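Local coordinates for putative prephenate dehydratase (Streptococcus mutans, PDB 4LUB), which probably converts prephenate to phenylpyruvate, with loss of water and carbon dioxide, in the biosynthesis of phenylalanine, at residues G206-A211 against Y237-D242; H16-H21 against I80-K85; N33-I38 against F65-H70; F243-E248 against L268-V273. All coordinates share one frame; numbering follows the deposited sequence.

Contacts 1 and 4 both use strand 237-244 of the ACT region, whereas contacts 2 and 3 belong to the prephenate dehydratase region. Contact 1 is wholly buried and apolar, a leucine of helix 208-216 meeting the sheet. Contact 2 repeats this helix-on-sheet chemistry at strand 75-83, but its outer end includes an asparagine amide. Contact 3 packs two helices together, with buried aliphatic groups within, a capping asparagine at the start of one helix and a tyrosine hydroxyl reaching outward. Contact 4, largely at the surface, relies on charge, an amide and water. Strand 75-83 runs beside strand 264-274, and Ile81 of contact 2 touches Val273 of contact 4, joining the two regions.

Contact 1: residues G206-A211 against Y237-D242; sequences GALYKA and YFFIID
Leu208, in the first turn of helix 208-216, meets two residues of strand 237-242, Phe239 and Ile241, which alternate with neighbours on the other side of the sheet. Phe238, preceding the first of them, sends its ring to that other side, where it stacks on Phe69. Phe239 turns back toward the helix: its CE1 lies 4.4 Å from Leu208 CD2, while Leu208 CD1 sits over one face of the ring. The leucine reaches this place because its CG stands opposite the backbone N (chi1 -169°), carrying both methyls toward the strand. Ile240 again points to the far side, against Phe65. Ile241 completes the contact, with its CD1 4.5 Å from Leu208 CD1 at the end of an extended side chain. A branched leucine suits this spot, since its two methyls can serve a flat ring and an aliphatic tip together. Ile225 of the second subunit packs on both Leu208 and Phe239, so the cluster is shared across the dimer. With distances this long and entirely apolar partners, this contact joins the helix to the sheet through dispersion and the exclusion of water, without the directional constraint that a polar bond would impose.

Contact 2: residues H16-H21 against I80-K85; sequences HNVALH and IILPIK
Val18 of helix 14-22 lies against Ile80 and Leu82 of strand 75-83, two residues whose side chains emerge on the same side of the strand. Ile80 can be followed outward from its branch point. Its CB is already 3.8 Å from Val18 CG1, and CG2 stands 4.0 Å from that same methyl. CG1 turns to the side of the amide nitrogen (chi1 -64°) and carries the chain on to CD1, which meets Val18 CG1 at 3.8 Å and also approaches Val18 O at 3.9 Å. One valine methyl is thus touched by the branch and the tip of the isoleucine as the two side chains run antiparallel alongside one another. The other methyl, Val18 CG2, faces Leu82 CD2 at 4.2 Å. Beta-branched Val18 and Ile80 are apt here because they present methyls close to the backbone, which fits the 9.6 Å between the axes of helix segment 16-21 and strand segment 80-83. Toward the outer side, Asn17 stands roughly perpendicular to Leu82 and lays ND2 beside CD1. Asn17 O accepts a hydrogen bond from His21 ND1 at 2.6 Å, which ties the imidazole to the previous helical turn. Phe175 of the neighbouring strand packs on both Val18 and Leu82, continuing the apolar layer. Such a helix laid across a mixed sheet is the layered alpha/beta packing of the prephenate dehydratase domain, related to periplasmic binding proteins.

Contact 3: residues N33-I38 against F65-H70; sequences NITEVI and FDYLFH
Asn33 OD1 accepts a hydrogen bond from Glu36 N at 2.8 Å, nearly straight at the hydrogen (159°), and so caps the helix that brings Thr35 and Ile38 against Tyr67 and Leu68. Asparagine makes a good N-cap because its short amide can fold back onto a backbone N-H of the first turn. One turn of helix separates the two residues that hold the Tyr67 ring: Thr35 CG2 approaches CE1 at 3.8 Å, and Ile38 CG2 approaches CE2 at 3.5 Å, both obliquely. A chi1 of -161° swings the tyrosine ring away from its own amide nitrogen and out toward helix 34-42. Its apolar carbons serve the contact, while its hydroxyl continues past them to bond Glu42; Thr35 likewise turns its methyl inward and gives OG1 to Glu63. Deeper in, Ile38 CD1 meets Leu68 CD1 at 3.6 Å, the two side chains roughly perpendicular. Aliphatic tips need no polar partner in this buried layer, where Leu68 also packs on Ile74. The helical segments run in broadly the same direction, 37° apart and 10.3 Å between axes, as neighbouring helices packed side by side in the alpha/beta fold of the dehydratase region.

Contact 4: residues F243-E248 against L268-V273; sequences FENHNE and LGKYAV
Lys270 on strand 264-274 meets Asn245 and Glu248 at the start of the beta-alpha-beta crossover of the ACT domain, in which helix 248-261 links strands 237-244 and 264-274. The closer-knit part centres on the buried Asn245. Its first torsion (chi1 -165°) directs the amide toward the strand and sets Asn245 ND2 4.1 Å from Lys270 CB. Asparagine serves well here because this one nitrogen can supply two protons: one goes to Glu248 OE2 at 3.1 Å, and the other to a water that also lies within hydrogen-bonding distance of Tyr271 O. The first of these bonds is fairly straight at the hydrogen (155°) but reaches the carboxylate from above its plane. The amide thus links the turn to the strand by way of the water and probably helps to keep the acid beside the lysine.

The outer side is looser. Glu248 and Lys270 are both exposed, and their charges meet in no more than a long salt bridge, with OE2 4.0 Å from NZ. Long, flexible chains are at home on this border, where charged ends can remain hydrated. Beneath them, Lys270 lays its aliphatic part on Ile194 of the neighbouring strand, while Tyr271 turns the other way and bonds Ser195 through its hydroxyl. The carboxylate lies nearer the shaft of the straight lysine chain than its ammonium: Glu248 OE2 is 3.5 Å from Lys270 CD.

Contact 1: residues G206-A211 against Y237-D242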
# COMPACT_ATOMS: atom_id res chain seq x y z
N GLY B 206 -11.54 -6.16 -7.95
CA GLY B 206 -12.95 -6.29 -7.65
C GLY B 206 -13.36 -7.50 -6.81
O GLY B 206 -14.43 -7.49 -6.20
N ALA B 207 -12.52 -8.53 -6.78
CA ALA B 207 -12.85 -9.77 -6.07
C ALA B 207 -12.16 -9.83 -4.72
O ALA B 207 -12.18 -10.87 -4.06
CB ALA B 207 -12.47 -10.99 -6.91
N LEU B 208 -11.51 -8.74 -4.34
CA LEU B 208 -10.89 -8.62 -3.02
C LEU B 208 -11.87 -8.89 -1.87
O LEU B 208 -11.53 -9.56 -0.90
CB LEU B 208 -10.29 -7.23 -2.84
CG LEU B 208 -9.38 -7.09 -1.61
CD1 LEU B 208 -8.32 -8.19 -1.59
CD2 LEU B 208 -8.76 -5.69 -1.49
N TYR B 209 -13.06 -8.31 -1.97
CA TYR B 209 -14.09 -8.56 -0.97
C TYR B 209 -14.37 -10.05 -0.71
O TYR B 209 -14.62 -10.43 0.43
CB TYR B 209 -15.38 -7.84 -1.37
CG TYR B 209 -16.24 -8.56 -2.36
CD1 TYR B 209 -15.93 -8.55 -3.71
CD2 TYR B 209 -17.37 -9.25 -1.95
CE1 TYR B 209 -16.73 -9.20 -4.63
CE2 TYR B 209 -18.17 -9.91 -2.86
CZ TYR B 209 -17.85 -9.88 -4.20
OH TYR B 209 -18.63 -10.54 -5.13
N LYS B 210 -14.32 -10.88 -1.75
CA LYS B 210 -14.47 -12.33 -1.58
C LYS B 210 -13.37 -12.91 -0.72
O LYS B 210 -13.61 -13.76 0.13
CB LYS B 210 -14.47 -13.05 -2.93
CG LYS B 210 -15.59 -12.67 -3.88
CD LYS B 210 -15.71 -13.71 -4.98
CE LYS B 210 -16.52 -13.20 -6.16
NZ LYS B 210 -17.91 -13.75 -6.12
N ALA B 211 -12.14 -12.46 -0.97
CA ALA B 211 -11.00 -12.92 -0.21
C ALA B 211 -11.09 -12.49 1.25
O ALA B 211 -10.87 -13.29 2.16
CB ALA B 211 -9.70 -12.40 -0.84
N TYR B 237 -2.23 -6.14 -9.40
CA TYR B 237 -1.50 -6.08 -8.16
C TYR B 237 -1.50 -7.41 -7.44
O TYR B 237 -2.30 -8.28 -7.74
CB TYR B 237 -2.14 -5.05 -7.23
CG TYR B 237 -2.44 -3.71 -7.86
CD1 TYR B 237 -1.48 -2.72 -7.90
CD2 TYR B 237 -3.68 -3.43 -8.40
CE1 TYR B 237 -1.74 -1.49 -8.46
CE2 TYR B 237 -3.96 -2.21 -8.97
CZ TYR B 237 -2.99 -1.23 -9.00
OH TYR B 237 -3.25 -0.01 -9.56
N PHE B 238 -0.59 -7.55 -6.49
CA PHE B 238 -0.72 -8.57 -5.48
C PHE B 238 -0.92 -7.86 -4.15
O PHE B 238 -0.49 -6.72 -3.97
CB PHE B 238 0.45 -9.55 -5.47
CG PHE B 238 1.73 -9.01 -4.89
CD1 PHE B 238 2.01 -9.15 -3.55
CD2 PHE B 238 2.66 -8.39 -5.70
CE1 PHE B 238 3.19 -8.68 -3.02
CE2 PHE B 238 3.84 -7.91 -5.18
CZ PHE B 238 4.11 -8.05 -3.84
N PHE B 239 -1.60 -8.51 -3.23
CA PHE B 239 -1.96 -7.90 -1.96
C PHE B 239 -1.27 -8.55 -0.78
O PHE B 239 -1.32 -9.76 -0.61
CB PHE B 239 -3.48 -7.93 -1.79
CG PHE B 239 -4.21 -7.23 -2.90
CD1 PHE B 239 -4.44 -5.87 -2.84
CD2 PHE B 239 -4.63 -7.92 -4.01
CE1 PHE B 239 -5.09 -5.21 -3.87
CE2 PHE B 239 -5.29 -7.27 -5.05
CZ PHE B 239 -5.52 -5.92 -4.97
N ILE B 240 -0.63 -7.73 0.04
CA ILE B 240 -0.09 -8.17 1.32
C ILE B 240 -1.14 -8.02 2.39
O ILE B 240 -1.59 -6.91 2.68
CB ILE B 240 1.15 -7.38 1.74
CG1 ILE B 240 2.15 -7.33 0.60
CG2 ILE B 240 1.78 -8.01 2.98
CD1 ILE B 240 2.56 -8.71 0.15
N ILE B 241 -1.56 -9.14 2.94
CA ILE B 241 -2.52 -9.17 4.03
C ILE B 241 -2.01 -9.87 5.29
O ILE B 241 -1.45 -10.96 5.21
CB ILE B 241 -3.84 -9.80 3.52
CG1 ILE B 241 -4.46 -8.90 2.47
CG2 ILE B 241 -4.87 -9.86 4.63
CD1 ILE B 241 -5.60 -9.51 1.71
N ASP B 242 -2.19 -9.22 6.43
CA ASP B 242 -1.92 -9.85 7.72
C ASP B 242 -3.24 -10.20 8.41
O ASP B 242 -4.20 -9.42 8.37
CB ASP B 242 -1.10 -8.96 8.66
CG ASP B 242 0.23 -8.50 8.07
OD1 ASP B 242 0.67 -9.01 7.01
OD2 ASP B 242 0.85 -7.63 8.70

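Contact 2: residues H16-H21 against I80-K85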
# COMPACT_ATOMS: atom_id res chain seq x y z
N HIS B 16 20.62 -4.35 13.01
CA HIS B 16 21.66 -4.98 13.82
C HIS B 16 21.19 -5.20 15.24
O HIS B 16 21.31 -6.31 15.79
CB HIS B 16 22.94 -4.14 13.81
CG HIS B 16 24.12 -4.85 14.36
ND1 HIS B 16 25.34 -4.23 14.57
CD2 HIS B 16 24.28 -6.13 14.77
CE1 HIS B 16 26.20 -5.10 15.07
NE2 HIS B 16 25.58 -6.26 15.20
N ASN B 17 20.68 -4.14 15.86
CA ASN B 17 20.11 -4.23 17.20
C ASN B 17 19.04 -5.31 17.31
O ASN B 17 18.99 -6.06 18.28
CB ASN B 17 19.54 -2.88 17.62
CG ASN B 17 19.24 -2.80 19.10
OD1 ASN B 17 19.75 -3.60 19.90
ND2 ASN B 17 18.41 -1.84 19.49
N VAL B 18 18.20 -5.41 16.28
CA VAL B 18 17.12 -6.41 16.28
C VAL B 18 17.68 -7.83 16.23
O VAL B 18 17.20 -8.72 16.94
CB VAL B 18 16.15 -6.17 15.10
CG1 VAL B 18 15.09 -7.27 15.04
CG2 VAL B 18 15.49 -4.80 15.23
N ALA B 19 18.69 -8.04 15.40
CA ALA B 19 19.22 -9.37 15.15
C ALA B 19 19.95 -9.90 16.39
O ALA B 19 19.95 -11.10 16.66
CB ALA B 19 20.16 -9.35 13.94
N LEU B 20 20.55 -8.98 17.16
CA LEU B 20 21.18 -9.32 18.44
C LEU B 20 20.24 -9.97 19.44
O LEU B 20 20.62 -10.88 20.17
CB LEU B 20 21.77 -8.06 19.08
CG LEU B 20 23.07 -7.46 18.55
CD1 LEU B 20 23.13 -5.97 18.85
CD2 LEU B 20 24.25 -8.17 19.20
N HIS B 21 19.00 -9.49 19.48
CA HIS B 21 18.03 -9.96 20.46
C HIS B 21 17.46 -11.32 20.07
O HIS B 21 17.20 -12.17 20.93
CB HIS B 21 16.92 -8.93 20.61
CG HIS B 21 17.37 -7.67 21.29
ND1 HIS B 21 18.25 -6.79 20.70
CD2 HIS B 21 17.07 -7.14 22.50
CE1 HIS B 21 18.47 -5.77 21.51
NE2 HIS B 21 17.77 -5.97 22.61
N ILE B 80 9.91 -8.88 15.27
CA ILE B 80 10.31 -8.03 16.40
C ILE B 80 9.99 -6.58 16.08
O ILE B 80 10.40 -6.05 15.04
CB ILE B 80 11.80 -8.18 16.76
CG1 ILE B 80 12.08 -9.61 17.24
CG2 ILE B 80 12.20 -7.20 17.86
CD1 ILE B 80 13.53 -10.04 17.10
N ILE B 81 9.23 -5.94 16.96
CA ILE B 81 8.93 -4.51 16.83
C ILE B 81 9.88 -3.63 17.64
O ILE B 81 10.03 -3.82 18.85
CB ILE B 81 7.48 -4.22 17.23
CG1 ILE B 81 6.53 -5.01 16.33
CG2 ILE B 81 7.18 -2.74 17.09
CD1 ILE B 81 5.06 -4.82 16.67
N LEU B 82 10.51 -2.69 16.96
CA LEU B 82 11.46 -1.75 17.55
C LEU B 82 10.95 -0.32 17.63
O LEU B 82 10.49 0.22 16.63
CB LEU B 82 12.77 -1.74 16.76
CG LEU B 82 14.00 -1.09 17.41
CD1 LEU B 82 14.60 -1.94 18.53
CD2 LEU B 82 15.05 -0.76 16.36
N PRO B 83 11.04 0.30 18.81
CA PRO B 83 10.87 1.75 18.93
C PRO B 83 12.01 2.50 18.24
O PRO B 83 13.17 2.10 18.37
CB PRO B 83 10.90 2.00 20.44
CG PRO B 83 11.48 0.76 21.04
CD PRO B 83 11.11 -0.36 20.13
N ILE B 84 11.67 3.55 17.50
CA ILE B 84 12.67 4.42 16.90
C ILE B 84 12.51 5.83 17.47
O ILE B 84 11.39 6.34 17.55
CB ILE B 84 12.55 4.49 15.36
CG1 ILE B 84 12.36 3.09 14.76
CG2 ILE B 84 13.76 5.18 14.76
CD1 ILE B 84 13.63 2.30 14.59
N LYS B 85 13.61 6.45 17.86
CA LYS B 85 13.56 7.82 18.36
C LYS B 85 14.32 8.78 17.44
O LYS B 85 15.54 8.88 17.51
CB LYS B 85 14.13 7.90 19.78
CG LYS B 85 14.85 6.65 20.24
CD LYS B 85 15.29 6.77 21.69
CE LYS B 85 15.48 5.41 22.33
NZ LYS B 85 14.21 4.61 22.31

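Contact 3: residues N33-I38 against F65-H70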
# COMPACT_ATOMS: atom_id res chain seq x y z
N ASN B 33 22.13 -4.22 1.66
CA ASN B 33 20.75 -3.87 1.38
C ASN B 33 19.87 -5.09 1.57
O ASN B 33 20.37 -6.22 1.64
CB ASN B 33 20.58 -3.29 -0.05
CG ASN B 33 20.98 -4.28 -1.15
OD1 ASN B 33 20.55 -5.44 -1.17
ND2 ASN B 33 21.79 -3.81 -2.09
N ILE B 34 18.56 -4.85 1.66
CA ILE B 34 17.59 -5.89 2.00
C ILE B 34 17.69 -7.08 1.04
O ILE B 34 17.71 -8.22 1.47
CB ILE B 34 16.16 -5.31 2.02
CG1 ILE B 34 16.00 -4.37 3.23
CG2 ILE B 34 15.11 -6.42 2.04
CD1 ILE B 34 14.95 -3.29 3.06
N THR B 35 17.79 -6.79 -0.25
CA THR B 35 17.89 -7.84 -1.26
C THR B 35 19.08 -8.78 -1.01
O THR B 35 18.93 -10.00 -1.07
CB THR B 35 18.03 -7.24 -2.66
OG1 THR B 35 16.86 -6.47 -2.95
CG2 THR B 35 18.21 -8.32 -3.71
N GLU B 36 20.24 -8.20 -0.70
CA GLU B 36 21.44 -8.98 -0.44
C GLU B 36 21.38 -9.74 0.89
O GLU B 36 21.92 -10.84 0.99
CB GLU B 36 22.68 -8.07 -0.48
CG GLU B 36 23.05 -7.59 -1.88
CD GLU B 36 23.12 -8.72 -2.90
OE1 GLU B 36 23.67 -9.79 -2.58
OE2 GLU B 36 22.60 -8.54 -4.03
N VAL B 37 20.75 -9.14 1.90
CA VAL B 37 20.44 -9.86 3.13
C VAL B 37 19.66 -11.15 2.88
O VAL B 37 20.05 -12.22 3.35
CB VAL B 37 19.62 -8.98 4.12
CG1 VAL B 37 19.31 -9.77 5.38
CG2 VAL B 37 20.35 -7.68 4.44
N ILE B 38 18.56 -11.04 2.14
CA ILE B 38 17.75 -12.20 1.79
C ILE B 38 18.48 -13.19 0.86
O ILE B 38 18.43 -14.40 1.08
CB ILE B 38 16.41 -11.79 1.14
CG1 ILE B 38 15.60 -10.93 2.13
CG2 ILE B 38 15.60 -13.02 0.78
CD1 ILE B 38 14.45 -10.13 1.50
N PHE B 65 8.93 -6.74 0.53
CA PHE B 65 7.77 -7.48 0.03
C PHE B 65 7.85 -7.88 -1.44
O PHE B 65 7.39 -8.96 -1.80
CB PHE B 65 6.51 -6.68 0.33
CG PHE B 65 6.15 -6.69 1.78
CD1 PHE B 65 5.64 -7.83 2.36
CD2 PHE B 65 6.41 -5.58 2.58
CE1 PHE B 65 5.33 -7.86 3.70
CE2 PHE B 65 6.11 -5.61 3.93
CZ PHE B 65 5.57 -6.75 4.49
N ASP B 66 8.37 -7.01 -2.31
CA ASP B 66 8.57 -7.39 -3.71
C ASP B 66 9.51 -8.59 -3.85
O ASP B 66 9.22 -9.53 -4.59
CB ASP B 66 9.09 -6.21 -4.56
CG ASP B 66 8.15 -5.01 -4.54
OD1 ASP B 66 6.94 -5.20 -4.32
OD2 ASP B 66 8.63 -3.88 -4.76
N TYR B 67 10.65 -8.55 -3.18
CA TYR B 67 11.57 -9.68 -3.22
C TYR B 67 10.96 -10.97 -2.64
O TYR B 67 11.07 -12.03 -3.25
CB TYR B 67 12.88 -9.36 -2.49
CG TYR B 67 13.95 -10.33 -2.93
CD1 TYR B 67 14.69 -10.10 -4.08
CD2 TYR B 67 14.21 -11.48 -2.21
CE1 TYR B 67 15.66 -10.99 -4.50
CE2 TYR B 67 15.17 -12.38 -2.62
CZ TYR B 67 15.90 -12.13 -3.76
OH TYR B 67 16.86 -13.02 -4.17
N LEU B 68 10.39 -10.88 -1.45
CA LEU B 68 9.73 -12.03 -0.82
C LEU B 68 8.60 -12.65 -1.65
O LEU B 68 8.45 -13.87 -1.65
CB LEU B 68 9.19 -11.65 0.56
CG LEU B 68 9.98 -12.12 1.80
CD1 LEU B 68 11.48 -12.24 1.59
CD2 LEU B 68 9.61 -11.30 3.04
N PHE B 69 7.81 -11.84 -2.33
CA PHE B 69 6.77 -12.39 -3.19
C PHE B 69 7.31 -12.98 -4.48
O PHE B 69 7.07 -14.15 -4.76
CB PHE B 69 5.70 -11.35 -3.52
CG PHE B 69 4.64 -11.85 -4.47
CD1 PHE B 69 3.63 -12.68 -4.02
CD2 PHE B 69 4.64 -11.47 -5.80
CE1 PHE B 69 2.65 -13.14 -4.88
CE2 PHE B 69 3.66 -11.93 -6.67
CZ PHE B 69 2.67 -12.76 -6.21
N HIS B 70 8.02 -12.18 -5.27
CA HIS B 70 8.44 -12.56 -6.62
C HIS B 70 9.52 -13.64 -6.66
O HIS B 70 9.48 -14.53 -7.51
CB HIS B 70 8.96 -11.34 -7.38
CG HIS B 70 7.91 -10.31 -7.67
ND1 HIS B 70 6.84 -10.55 -8.51
CD2 HIS B 70 7.77 -9.04 -7.23
CE1 HIS B 70 6.09 -9.47 -8.58
NE2 HIS B 70 6.62 -8.54 -7.81

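Contact 4: residues F243-E248 against L268-V273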
# COMPACT_ATOMS: atom_id res chain seq x y z
N PHE B 243 -3.27 -11.35 9.07
CA PHE B 243 -4.41 -11.75 9.88
C PHE B 243 -3.89 -12.27 11.20
O PHE B 243 -2.79 -12.81 11.28
CB PHE B 243 -5.21 -12.87 9.20
CG PHE B 243 -6.05 -12.42 8.04
CD1 PHE B 243 -7.20 -11.69 8.25
CD2 PHE B 243 -5.69 -12.73 6.75
CE1 PHE B 243 -7.98 -11.28 7.19
CE2 PHE B 243 -6.47 -12.32 5.69
CZ PHE B 243 -7.61 -11.59 5.91
N GLU B 244 -4.70 -12.12 12.24
CA GLU B 244 -4.39 -12.76 13.51
C GLU B 244 -4.36 -14.27 13.30
O GLU B 244 -5.19 -14.82 12.57
CB GLU B 244 -5.38 -12.34 14.59
CG GLU B 244 -4.87 -11.14 15.37
CD GLU B 244 -5.90 -10.51 16.28
OE1 GLU B 244 -6.89 -11.19 16.62
OE2 GLU B 244 -5.70 -9.33 16.65
N ASN B 245 -3.37 -14.91 13.89
CA ASN B 245 -3.19 -16.35 13.73
C ASN B 245 -3.29 -17.07 15.07
O ASN B 245 -2.53 -18.00 15.34
CB ASN B 245 -1.84 -16.65 13.07
CG ASN B 245 -1.75 -18.06 12.53
OD1 ASN B 245 -2.72 -18.61 12.01
ND2 ASN B 245 -0.59 -18.68 12.71
N HIS B 246 -4.22 -16.64 15.90
CA HIS B 246 -4.45 -17.26 17.20
C HIS B 246 -5.14 -18.61 17.06
O HIS B 246 -4.91 -19.52 17.85
CB HIS B 246 -5.26 -16.32 18.10
CG HIS B 246 -4.50 -15.09 18.50
ND1 HIS B 246 -3.39 -15.14 19.32
CD2 HIS B 246 -4.68 -13.79 18.18
CE1 HIS B 246 -2.93 -13.92 19.50
NE2 HIS B 246 -3.68 -13.08 18.81
N ASN B 247 -5.99 -18.73 16.05
CA ASN B 247 -6.68 -19.98 15.79
C ASN B 247 -6.22 -20.54 14.46
O ASN B 247 -6.82 -20.28 13.41
CB ASN B 247 -8.20 -19.74 15.80
CG ASN B 247 -9.01 -21.03 15.83
OD1 ASN B 247 -8.52 -22.10 15.47
ND2 ASN B 247 -10.26 -20.93 16.26
N GLU B 248 -5.16 -21.34 14.51
CA GLU B 248 -4.48 -21.79 13.31
C GLU B 248 -5.31 -22.78 12.49
O GLU B 248 -5.18 -22.84 11.28
CB GLU B 248 -3.13 -22.42 13.68
CG GLU B 248 -2.06 -21.42 14.08
CD GLU B 248 -0.66 -21.94 13.81
OE1 GLU B 248 -0.09 -22.58 14.73
OE2 GLU B 248 -0.14 -21.71 12.70
N LEU B 268 3.60 -15.81 3.32
CA LEU B 268 4.85 -15.11 3.55
C LEU B 268 5.42 -15.46 4.92
O LEU B 268 6.63 -15.38 5.13
CB LEU B 268 4.67 -13.60 3.44
CG LEU B 268 4.18 -13.05 2.10
CD1 LEU B 268 4.09 -11.53 2.17
CD2 LEU B 268 5.11 -13.47 0.97
N GLY B 269 4.56 -15.87 5.84
CA GLY B 269 5.00 -16.22 7.18
C GLY B 269 3.90 -16.51 8.19
O GLY B 269 2.82 -15.93 8.12
N LYS B 270 4.19 -17.46 9.09
CA LYS B 270 3.44 -17.63 10.34
C LYS B 270 4.38 -17.38 11.51
O LYS B 270 5.38 -18.07 11.65
CB LYS B 270 2.82 -19.03 10.47
CG LYS B 270 1.92 -19.47 9.33
CD LYS B 270 1.34 -20.83 9.65
CE LYS B 270 0.62 -21.47 8.48
NZ LYS B 270 0.07 -22.80 8.86
N TYR B 271 4.07 -16.40 12.36
CA TYR B 271 5.09 -15.96 13.31
C TYR B 271 4.48 -15.38 14.57
O TYR B 271 3.35 -14.90 14.57
CB TYR B 271 6.00 -14.92 12.66
CG TYR B 271 5.23 -13.83 11.95
CD1 TYR B 271 4.76 -12.72 12.65
CD2 TYR B 271 4.95 -13.91 10.58
CE1 TYR B 271 4.04 -11.72 12.02
CE2 TYR B 271 4.22 -12.91 9.94
CZ TYR B 271 3.78 -11.82 10.67
OH TYR B 271 3.06 -10.82 10.05
N ALA B 272 5.26 -15.41 15.65
CA ALA B 272 4.92 -14.65 16.84
C ALA B 272 5.45 -13.22 16.71
O ALA B 272 6.44 -12.98 16.01
CB ALA B 272 5.49 -15.32 18.09
N VAL B 273 4.76 -12.28 17.34
CA VAL B 273 5.19 -10.89 17.40
C VAL B 273 5.77 -10.55 18.77
O VAL B 273 5.10 -10.72 19.79
CB VAL B 273 4.03 -9.92 17.09
CG1 VAL B 273 4.51 -8.47 17.09
CG2 VAL B 273 3.35 -10.31 15.76
O HOH W 1 1.29 -17.23 14.35